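Local coordinates for 182aa long hypothetical protein (PDB 2GAN) that is of uncharacterised function but, as a member of the GNAT family, probably transfers an acetyl group from acetyl-coenzyme A to a substrate not yet identified, at residues Met21-Ile24 / Tyr25-Thr28; Asn45-Asn48 / Gly49-Val53; Pro116-Gly120 / Lys121-Ser125. All coordinates share one frame; numbering follows the deposited sequence.

Contact 1: Met21-Ile24 / Tyr25-Thr28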
HETATM    1  N   MSE A  21       7.112  10.377 -13.411  1.00 20.06           N
HETATM    2  CA  MSE A  21       6.065   9.391 -13.186  1.00 24.08           C
HETATM    3  C   MSE A  21       6.509   7.975 -13.547  1.00 24.82           C
HETATM    4  O   MSE A  21       6.046   7.002 -12.944  1.00 24.90           O
HETATM    5  CB  MSE A  21       4.792   9.772 -13.956  1.00 27.41           C
HETATM    6  CG  MSE A  21       4.155  11.071 -13.462  1.00 33.96           C
HETATM    7 SE   MSE A  21       3.759  11.016 -11.545  1.00 43.53          SE
HETATM    8  CE  MSE A  21       1.897  10.561 -11.657  1.00 42.94           C
ATOM      9  N   PHE A  22       7.402   7.852 -14.523  1.00 23.93           N
ATOM     10  CA  PHE A  22       7.894   6.531 -14.915  1.00 22.58           C
ATOM     11  C   PHE A  22       8.808   5.964 -13.836  1.00 21.69           C
ATOM     12  O   PHE A  22       8.728   4.781 -13.494  1.00 22.09           O
ATOM     13  CB  PHE A  22       8.669   6.604 -16.228  1.00 23.83           C
ATOM     14  CG  PHE A  22       9.389   5.333 -16.572  1.00 25.62           C
ATOM     15  CD1 PHE A  22       8.683   4.145 -16.758  1.00 24.55           C
ATOM     16  CD2 PHE A  22      10.773   5.315 -16.687  1.00 26.73           C
ATOM     17  CE1 PHE A  22       9.346   2.956 -17.049  1.00 27.25           C
ATOM     18  CE2 PHE A  22      11.448   4.131 -16.978  1.00 28.06           C
ATOM     19  CZ  PHE A  22      10.734   2.948 -17.160  1.00 27.10           C
ATOM     20  N   ARG A  23       9.680   6.806 -13.298  1.00 23.11           N
ATOM     21  CA  ARG A  23      10.589   6.351 -12.260  1.00 23.89           C
ATOM     22  C   ARG A  23       9.775   5.870 -11.064  1.00 23.71           C
ATOM     23  O   ARG A  23      10.144   4.912 -10.390  1.00 25.73           O
ATOM     24  CB  ARG A  23      11.572   7.479 -11.894  1.00 23.54           C
ATOM     25  CG  ARG A  23      12.599   7.750 -13.009  1.00 24.06           C
ATOM     26  CD  ARG A  23      13.531   8.929 -12.720  1.00 28.66           C
ATOM     27  NE  ARG A  23      14.229   8.766 -11.448  1.00 30.16           N
ATOM     28  CZ  ARG A  23      13.989   9.497 -10.362  1.00 28.75           C
ATOM     29  NH1 ARG A  23      13.079  10.456 -10.384  1.00 26.94           N
ATOM     30  NH2 ARG A  23      14.644   9.242  -9.237  1.00 31.12           N
ATOM     31  N   ILE A  24       8.640   6.511 -10.823  1.00 25.46           N
ATOM     32  CA  ILE A  24       7.772   6.107  -9.723  1.00 25.75           C
ATOM     33  C   ILE A  24       7.089   4.784 -10.070  1.00 25.86           C
ATOM     34  O   ILE A  24       6.944   3.906  -9.223  1.00 24.70           O
ATOM     35  CB  ILE A  24       6.717   7.183  -9.450  1.00 26.68           C
ATOM     36  CG1 ILE A  24       7.418   8.422  -8.882  1.00 28.14           C
ATOM     37  CG2 ILE A  24       5.654   6.662  -8.488  1.00 26.11           C
ATOM     38  CD1 ILE A  24       6.584   9.671  -8.920  1.00 31.34           C
ATOM     39  N   TYR A  25       6.674   4.655 -11.328  1.00 24.24           N
ATOM     40  CA  TYR A  25       6.021   3.442 -11.809  1.00 25.08           C
ATOM     41  C   TYR A  25       6.974   2.264 -11.656  1.00 25.71           C
ATOM     42  O   TYR A  25       6.556   1.156 -11.333  1.00 28.43           O
ATOM     43  CB  TYR A  25       5.640   3.604 -13.285  1.00 23.38           C
ATOM     44  CG  TYR A  25       4.809   2.480 -13.869  1.00 23.04           C
ATOM     45  CD1 TYR A  25       5.354   1.584 -14.793  1.00 23.85           C
ATOM     46  CD2 TYR A  25       3.455   2.354 -13.547  1.00 23.30           C
ATOM     47  CE1 TYR A  25       4.565   0.597 -15.391  1.00 23.56           C
ATOM     48  CE2 TYR A  25       2.657   1.376 -14.137  1.00 23.89           C
ATOM     49  CZ  TYR A  25       3.217   0.502 -15.064  1.00 24.59           C
ATOM     50  OH  TYR A  25       2.409  -0.423 -15.693  1.00 22.44           O
ATOM     51  N   ARG A  26       8.255   2.503 -11.890  1.00 27.01           N
ATOM     52  CA  ARG A  26       9.255   1.448 -11.774  1.00 27.63           C
ATOM     53  C   ARG A  26       9.586   1.187 -10.303  1.00 28.30           C
ATOM     54  O   ARG A  26       9.597   0.041  -9.855  1.00 28.59           O
ATOM     55  CB  ARG A  26      10.517   1.852 -12.540  1.00 29.01           C
ATOM     56  CG  ARG A  26      11.617   0.794 -12.620  1.00 28.40           C
ATOM     57  CD  ARG A  26      12.781   1.331 -13.445  1.00 31.59           C
ATOM     58  NE  ARG A  26      13.373   2.530 -12.841  1.00 33.90           N
ATOM     59  CZ  ARG A  26      14.200   3.366 -13.467  1.00 33.56           C
ATOM     60  NH1 ARG A  26      14.541   3.147 -14.731  1.00 35.41           N
ATOM     61  NH2 ARG A  26      14.694   4.420 -12.831  1.00 31.38           N
ATOM     62  N   SER A  27       9.837   2.243  -9.539  1.00 28.33           N
ATOM     63  CA  SER A  27      10.172   2.056  -8.131  1.00 28.91           C
ATOM     64  C   SER A  27       9.068   1.334  -7.359  1.00 27.92           C
ATOM     65  O   SER A  27       9.356   0.556  -6.455  1.00 27.38           O
ATOM     66  CB  SER A  27      10.479   3.401  -7.469  1.00 28.33           C
ATOM     67  OG  SER A  27       9.303   4.175  -7.336  1.00 35.11           O
ATOM     68  N   THR A  28       7.811   1.591  -7.718  1.00 27.15           N
ATOM     69  CA  THR A  28       6.665   0.955  -7.053  1.00 26.29           C
ATOM     70  C   THR A  28       6.216  -0.323  -7.764  1.00 29.00           C
ATOM     71  O   THR A  28       5.168  -0.893  -7.443  1.00 30.09           O
ATOM     72  CB  THR A  28       5.440   1.898  -7.001  1.00 26.20           C
ATOM     73  OG1 THR A  28       4.996   2.186  -8.338  1.00 23.42           O
ATOM     74  CG2 THR A  28       5.803   3.205  -6.294  1.00 23.54           C
TER
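Thr28 turns back onto Ile24 at the end of helix 14-27, one of the two helices between the first two strands of this GNAT-type fold. Ile24 O is gripped twice. Thr28 N, 2.9 Å from Ile24 O, continues the helical bonding, and Thr28 OG1, 2.7 Å from Ile24 O, arrives from the opposite face of the carbonyl plane. The hydroxyl reaches it because a chi1 of 64° places OG1 between the backbone N and the carbonyl carbon of Thr28. The same rotation lays the methyl alongside the isoleucine branch, with Thr28 CG2 4.1 Å from Ile24 CG2. OG1 also accepts from Tyr32 N, joining the helix end to the loop beyond. A valine here lacks the hydroxyl, and Tyr32 N would probably be left without this acceptor and the helix end less firmly held to the following loop.

The tight side of the helix faces the protein interior. Ile24 packs on Val113 and Met21, a selenomethionine, on Phe111, both of strand 106-114. Tyr25 leaves the backbone with its CB 3.3 Å from Phe22 O, and its hydroxyl is hydrogen-bonded to Pro42 O.

On the solvent side the fit is looser. Arg26 passes back along the helix to the buried Phe22, NH1 standing 3.9 Å from Phe22 CE2 with ring and guanidinium planes 62° apart. Beside it runs Arg23, whose NH1 makes a salt bridge with Asp115, which probably tempers the closeness of two like charges. The two guanidinium groups are turned 84° against each other, and their nearest charged atoms, Arg23 NE and Arg26 NH2, stay 4.6 Å apart; instead Arg26 NH2 rests 3.9 Å from the aliphatic Arg23 CG.

Contact 2: Asn45-Asn48 / Gly49-Val53. Unlike the reference sequence in segment 45-48: Asn48 (reference Asp).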
ATOM      1  N   ASN A  45       9.563  -1.639 -15.872  1.00 35.85           N
ATOM      2  CA  ASN A  45      10.848  -1.197 -16.395  1.00 36.57           C
ATOM      3  C   ASN A  45      10.734  -0.775 -17.861  1.00 35.58           C
ATOM      4  O   ASN A  45      11.720  -0.374 -18.474  1.00 34.77           O
ATOM      5  CB  ASN A  45      11.894  -2.308 -16.261  1.00 39.69           C
ATOM      6  CG  ASN A  45      12.087  -2.762 -14.827  1.00 42.56           C
ATOM      7  OD1 ASN A  45      12.417  -1.965 -13.945  1.00 44.79           O
ATOM      8  ND2 ASN A  45      11.882  -4.052 -14.585  1.00 44.25           N
ATOM      9  N   ASP A  46       9.530  -0.864 -18.412  1.00 33.78           N
ATOM     10  CA  ASP A  46       9.291  -0.502 -19.808  1.00 33.46           C
ATOM     11  C   ASP A  46       8.789   0.934 -19.960  1.00 31.99           C
ATOM     12  O   ASP A  46       7.591   1.194 -19.857  1.00 31.09           O
ATOM     13  CB  ASP A  46       8.274  -1.476 -20.422  1.00 34.10           C
ATOM     14  CG  ASP A  46       7.906  -1.121 -21.849  1.00 33.45           C
ATOM     15  OD1 ASP A  46       6.912  -1.681 -22.351  1.00 34.34           O
ATOM     16  OD2 ASP A  46       8.607  -0.293 -22.470  1.00 33.73           O
ATOM     17  N   PHE A  47       9.710   1.859 -20.212  1.00 32.71           N
ATOM     18  CA  PHE A  47       9.358   3.268 -20.374  1.00 33.85           C
ATOM     19  C   PHE A  47       8.464   3.530 -21.585  1.00 32.93           C
ATOM     20  O   PHE A  47       7.439   4.203 -21.464  1.00 31.49           O
ATOM     21  CB  PHE A  47      10.624   4.137 -20.467  1.00 34.05           C
ATOM     22  CG  PHE A  47      10.347   5.583 -20.811  1.00 34.72           C
ATOM     23  CD1 PHE A  47      10.252   5.990 -22.144  1.00 33.86           C
ATOM     24  CD2 PHE A  47      10.139   6.526 -19.801  1.00 34.85           C
ATOM     25  CE1 PHE A  47       9.954   7.311 -22.469  1.00 33.58           C
ATOM     26  CE2 PHE A  47       9.840   7.852 -20.108  1.00 32.49           C
ATOM     27  CZ  PHE A  47       9.744   8.248 -21.445  1.00 34.89           C
ATOM     28  N   ASN A  48       8.849   3.004 -22.745  1.00 33.16           N
ATOM     29  CA  ASN A  48       8.062   3.201 -23.962  1.00 33.90           C
ATOM     30  C   ASN A  48       6.616   2.759 -23.753  1.00 31.63           C
ATOM     31  O   ASN A  48       5.683   3.458 -24.143  1.00 31.93           O
ATOM     32  CB  ASN A  48       8.671   2.424 -25.137  1.00 36.89           C
ATOM     33  CG  ASN A  48      10.106   2.837 -25.436  1.00 40.36           C
ATOM     34  OD1 ASN A  48      10.435   4.029 -25.462  1.00 41.70           O
ATOM     35  ND2 ASN A  48      10.967   1.852 -25.680  1.00 41.05           N
ATOM     36  N   GLY A  49       6.430   1.599 -23.137  1.00 30.42           N
ATOM     37  CA  GLY A  49       5.084   1.111 -22.899  1.00 28.46           C
ATOM     38  C   GLY A  49       4.340   2.009 -21.925  1.00 27.85           C
ATOM     39  O   GLY A  49       3.142   2.241 -22.076  1.00 25.86           O
ATOM     40  N   PHE A  50       5.053   2.521 -20.925  1.00 27.68           N
ATOM     41  CA  PHE A  50       4.439   3.392 -19.939  1.00 25.61           C
ATOM     42  C   PHE A  50       3.971   4.663 -20.618  1.00 26.49           C
ATOM     43  O   PHE A  50       2.812   5.044 -20.509  1.00 26.32           O
ATOM     44  CB  PHE A  50       5.434   3.751 -18.837  1.00 24.35           C
ATOM     45  CG  PHE A  50       4.877   4.698 -17.807  1.00 25.44           C
ATOM     46  CD1 PHE A  50       4.036   4.236 -16.795  1.00 26.17           C
ATOM     47  CD2 PHE A  50       5.188   6.052 -17.849  1.00 23.57           C
ATOM     48  CE1 PHE A  50       3.512   5.118 -15.838  1.00 26.72           C
ATOM     49  CE2 PHE A  50       4.668   6.943 -16.899  1.00 23.73           C
ATOM     50  CZ  PHE A  50       3.832   6.476 -15.892  1.00 23.27           C
ATOM     51  N   ARG A  51       4.884   5.317 -21.326  1.00 29.72           N
ATOM     52  CA  ARG A  51       4.571   6.564 -22.011  1.00 33.34           C
ATOM     53  C   ARG A  51       3.379   6.435 -22.945  1.00 34.95           C
ATOM     54  O   ARG A  51       2.450   7.240 -22.900  1.00 34.41           O
ATOM     55  CB  ARG A  51       5.776   7.049 -22.813  1.00 33.94           C
ATOM     56  CG  ARG A  51       5.595   8.449 -23.374  1.00 39.31           C
ATOM     57  CD  ARG A  51       6.857   8.950 -24.053  1.00 41.51           C
ATOM     58  NE  ARG A  51       6.822   8.744 -25.494  1.00 45.91           N
ATOM     59  CZ  ARG A  51       6.005   9.392 -26.316  1.00 47.43           C
ATOM     60  NH1 ARG A  51       5.156  10.289 -25.834  1.00 49.51           N
ATOM     61  NH2 ARG A  51       6.037   9.147 -27.620  1.00 50.60           N
ATOM     62  N   GLU A  52       3.412   5.410 -23.789  1.00 37.76           N
ATOM     63  CA  GLU A  52       2.354   5.180 -24.758  1.00 38.92           C
ATOM     64  C   GLU A  52       0.970   5.118 -24.142  1.00 38.78           C
ATOM     65  O   GLU A  52      -0.011   5.520 -24.764  1.00 37.55           O
ATOM     66  CB  GLU A  52       2.613   3.883 -25.509  1.00 42.23           C
ATOM     67  CG  GLU A  52       1.680   3.684 -26.681  1.00 48.39           C
ATOM     68  CD  GLU A  52       1.892   2.355 -27.363  1.00 53.05           C
ATOM     69  OE1 GLU A  52       3.067   2.008 -27.631  1.00 55.09           O
ATOM     70  OE2 GLU A  52       0.886   1.663 -27.641  1.00 55.49           O
ATOM     71  N   VAL A  53       0.887   4.623 -22.917  1.00 38.16           N
ATOM     72  CA  VAL A  53      -0.405   4.490 -22.277  1.00 37.95           C
ATOM     73  C   VAL A  53      -0.705   5.532 -21.195  1.00 35.94           C
ATOM     74  O   VAL A  53      -1.822   5.588 -20.687  1.00 36.50           O
ATOM     75  CB  VAL A  53      -0.542   3.070 -21.693  1.00 40.24           C
ATOM     76  CG1 VAL A  53       0.201   2.971 -20.373  1.00 41.51           C
ATOM     77  CG2 VAL A  53      -1.998   2.709 -21.554  1.00 43.28           C
TER
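Asp46 caps the N terminus of helix 47-65, its carboxylate folding over Gly49 while Phe47 and Arg51 pair on another side of the first turn. At the cap, Asp46 OD2 accepts from Gly49 N at 3.0 Å. The bond is nearly straight at the hydrogen, but the donor stands above the carboxylate, 56° out of its plane. Asp46 OD1 lies 3.4 Å from Gly49 CA, and with this aspartate rotamer a CB on residue 49 would collide with it, so the glycine makes room for the cap.

Phe47 has CG anti to the backbone N, chi1 173°, which lays its ring along the helix beside Arg51. The arginine meets it with an aliphatic carbon: CD lies 3.8 Å from Phe47 CE1. Ring and guanidinium planes are inclined by 34°. Asn48, which differs from the reference aspartate, sets its OD1 in the plane of the Phe47 ring, at its edge. Phe47 itself meets Phe22 of helix 14-27 edge-to-face.

Phe50, a turn after the cap, is the buried residue of the group. Its CB lies 3.3 Å from Phe47 O, and its ring stacks with Tyr54 of the same helix and also meets Tyr25, which ties helix 47-65 to helix 14-27. Along the backbone, Phe50 N donates to Asp46 O and Arg51 N to Phe47 O.

One residue thus supplies two acceptors, carboxylate and carbonyl, to the first-turn N-H groups. The positive end of the helix dipole would be expected to stabilise the negative charge of Asp46.

Contact 3: Pro116-Gly120 / Lys121-Ser125. With SO4 (sulfate ion), chain C.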
ATOM      1  N   PRO A 116      11.173   9.145  -5.709  1.00 26.68           N
ATOM      2  CA  PRO A 116      11.543   7.991  -4.878  1.00 28.92           C
ATOM      3  C   PRO A 116      12.905   8.062  -4.179  1.00 29.38           C
ATOM      4  O   PRO A 116      13.147   7.336  -3.215  1.00 30.55           O
ATOM      5  CB  PRO A 116      11.425   6.813  -5.850  1.00 27.95           C
ATOM      6  CG  PRO A 116      11.706   7.431  -7.182  1.00 28.11           C
ATOM      7  CD  PRO A 116      10.972   8.745  -7.115  1.00 26.37           C
ATOM      8  N   GLU A 117      13.783   8.938  -4.656  1.00 29.72           N
ATOM      9  CA  GLU A 117      15.104   9.090  -4.065  1.00 31.87           C
ATOM     10  C   GLU A 117      15.144  10.236  -3.043  1.00 31.66           C
ATOM     11  O   GLU A 117      16.197  10.539  -2.488  1.00 34.29           O
ATOM     12  CB  GLU A 117      16.141   9.307  -5.182  1.00 35.33           C
ATOM     13  CG  GLU A 117      16.933  10.611  -5.131  1.00 42.74           C
ATOM     14  CD  GLU A 117      18.224  10.501  -4.322  1.00 48.09           C
ATOM     15  OE1 GLU A 117      19.017  11.475  -4.323  1.00 46.17           O
ATOM     16  OE2 GLU A 117      18.443   9.441  -3.687  1.00 51.67           O
ATOM     17  N   PHE A 118      13.995  10.858  -2.787  1.00 29.42           N
ATOM     18  CA  PHE A 118      13.907  11.965  -1.834  1.00 28.50           C
ATOM     19  C   PHE A 118      12.808  11.753  -0.798  1.00 28.55           C
ATOM     20  O   PHE A 118      12.214  12.712  -0.313  1.00 28.53           O
ATOM     21  CB  PHE A 118      13.640  13.296  -2.552  1.00 26.89           C
ATOM     22  CG  PHE A 118      14.811  13.821  -3.335  1.00 27.58           C
ATOM     23  CD1 PHE A 118      15.043  13.396  -4.641  1.00 27.52           C
ATOM     24  CD2 PHE A 118      15.674  14.757  -2.771  1.00 26.74           C
ATOM     25  CE1 PHE A 118      16.119  13.892  -5.374  1.00 28.91           C
ATOM     26  CE2 PHE A 118      16.755  15.260  -3.495  1.00 30.24           C
ATOM     27  CZ  PHE A 118      16.979  14.830  -4.799  1.00 29.52           C
ATOM     28  N   GLN A 119      12.539  10.500  -0.458  1.00 28.79           N
ATOM     29  CA  GLN A 119      11.510  10.188   0.519  1.00 30.48           C
ATOM     30  C   GLN A 119      11.946  10.496   1.948  1.00 29.71           C
ATOM     31  O   GLN A 119      13.137  10.574   2.239  1.00 27.83           O
ATOM     32  CB  GLN A 119      11.123   8.720   0.403  1.00 31.52           C
ATOM     33  CG  GLN A 119      10.447   8.398  -0.901  1.00 37.28           C
ATOM     34  CD  GLN A 119      10.174   6.926  -1.044  1.00 40.43           C
ATOM     35  OE1 GLN A 119       9.671   6.287  -0.119  1.00 44.13           O
ATOM     36  NE2 GLN A 119      10.488   6.376  -2.208  1.00 43.63           N
ATOM     37  N   GLY A 120      10.969  10.669   2.835  1.00 30.52           N
ATOM     38  CA  GLY A 120      11.269  10.961   4.229  1.00 30.73           C
ATOM     39  C   GLY A 120      12.139  12.189   4.423  1.00 30.35           C
ATOM     40  O   GLY A 120      12.881  12.271   5.397  1.00 30.19           O
ATOM     41  N   LYS A 121      12.034  13.143   3.500  1.00 30.58           N
ATOM     42  CA  LYS A 121      12.817  14.376   3.539  1.00 30.04           C
ATOM     43  C   LYS A 121      11.952  15.583   3.884  1.00 28.79           C
ATOM     44  O   LYS A 121      12.444  16.713   3.939  1.00 28.17           O
ATOM     45  CB  LYS A 121      13.478  14.620   2.180  1.00 34.63           C
ATOM     46  CG  LYS A 121      14.455  13.539   1.742  1.00 38.24           C
ATOM     47  CD  LYS A 121      15.733  13.593   2.557  1.00 41.33           C
ATOM     48  CE  LYS A 121      16.750  12.551   2.081  1.00 43.87           C
ATOM     49  NZ  LYS A 121      17.081  12.670   0.621  1.00 44.48           N
ATOM     50  N   GLY A 122      10.660  15.341   4.097  1.00 25.38           N
ATOM     51  CA  GLY A 122       9.746  16.415   4.434  1.00 22.53           C
ATOM     52  C   GLY A 122       9.117  17.077   3.219  1.00 22.21           C
ATOM     53  O   GLY A 122       8.351  18.025   3.368  1.00 22.62           O
ATOM     54  N   ILE A 123       9.422  16.585   2.019  1.00 21.05           N
ATOM     55  CA  ILE A 123       8.868  17.176   0.804  1.00 22.03           C
ATOM     56  C   ILE A 123       7.359  16.957   0.678  1.00 21.50           C
ATOM     57  O   ILE A 123       6.617  17.885   0.360  1.00 23.74           O
ATOM     58  CB  ILE A 123       9.567  16.625  -0.465  1.00 22.10           C
ATOM     59  CG1 ILE A 123      11.061  16.940  -0.421  1.00 19.90           C
ATOM     60  CG2 ILE A 123       8.977  17.285  -1.711  1.00 21.34           C
ATOM     61  CD1 ILE A 123      11.849  16.265  -1.515  1.00 18.42           C
ATOM     62  N   GLY A 124       6.909  15.734   0.923  1.00 20.17           N
ATOM     63  CA  GLY A 124       5.492  15.444   0.835  1.00 20.49           C
ATOM     64  C   GLY A 124       4.677  16.291   1.799  1.00 22.08           C
ATOM     65  O   GLY A 124       3.638  16.845   1.427  1.00 19.83           O
ATOM     66  N   SER A 125       5.150  16.400   3.040  1.00 20.76           N
ATOM     67  CA  SER A 125       4.450  17.185   4.052  1.00 21.94           C
ATOM     68  C   SER A 125       4.308  18.643   3.622  1.00 21.80           C
ATOM     69  O   SER A 125       3.245  19.238   3.788  1.00 23.43           O
ATOM     70  CB  SER A 125       5.199  17.125   5.390  1.00 21.36           C
ATOM     71  OG  SER A 125       5.311  15.786   5.850  1.00 24.63           O
TER
HETATM   72  S   SO4 C1201       7.523  13.315   3.648  1.00 24.69           S
HETATM   73  O1  SO4 C1201       8.809  12.819   4.165  1.00 30.26           O
HETATM   74  O2  SO4 C1201       6.450  12.430   4.113  1.00 26.63           O
HETATM   75  O3  SO4 C1201       7.565  13.320   2.173  1.00 29.61           O
HETATM   76  O4  SO4 C1201       7.271  14.678   4.122  1.00 25.77           O
HETATM   77  O   HOH W   1      10.483  13.933   1.536  1.00 21.72           O
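Lys121 curls back over the carbonyls of Phe118 and Gln119, in the turn that leads from strand 106-114 into helix 123-137. Its CB lies 3.4 Å from Phe118 O and CG closer, 3.2 Å from Phe118 O. A bend at chi2 of -72° then carries the chain past the next carbonyl, with CD 4.0 Å and CE 4.1 Å from Gln119 O. A second bend, chi4 of 56°, brings NZ to 3.9 Å from Glu117 O, beside the Phe118 ring and near, but not in contact with, the oppositely charged Glu117 carboxylate. Ile123 reaches Phe118 from the helix, CD1 3.6 Å from Phe118 CB, and both side chains pack on Ile79 of strand 78-85.

Gln119 to Gly124 matches the Gln-x-x-Gly-x-Gly pattern of the GNAT loop that binds the coenzyme A pyrophosphate, and probably does so here. It holds a sulfate: Gly122 N donates to O1, Gly124 N to O3 at 2.8 Å, and Ser125 both its N and, at 2.8 Å, its OG to sulfate O4. Tyr156 OH of the second subunit adds another bond to the ion. A water accepts from Lys121 N and Ile123 N, with Phe118 O and sulfate O3 among its possible acceptors.

Gly120 and Gly122 have positive phi, and at Gly122 a CB would also press on Lys121 O; a CB at Gly124 would run into sulfate O3. Main-chain N-H groups at a helix N terminus suit an anion, and the sulfate, probably from the crystallisation liquor, is consistent with a place for a coenzyme A phosphate.

Overall arrangement
From the N terminus, contact 1 forms the last turns of helix 14-27, contact 2 opens helix 47-65, and contact 3 joins strand 106-114 to helix 123-137. Each is local, and they succeed one another without nesting or crossing. Contacts 1 and 2 lie at the two ends of the loop between their helices and touch, their centres about 11 Å apart, so the helices meet where that loop leaves and returns. Contact 1 also touches contact 3 through Pro116, which rests on Ile24 and Ser27, bringing the end of the first helix to the anion-binding turn. Contacts 2 and 3 do not touch, with nearest atoms about 12 Å apart; helix 14-27 links them.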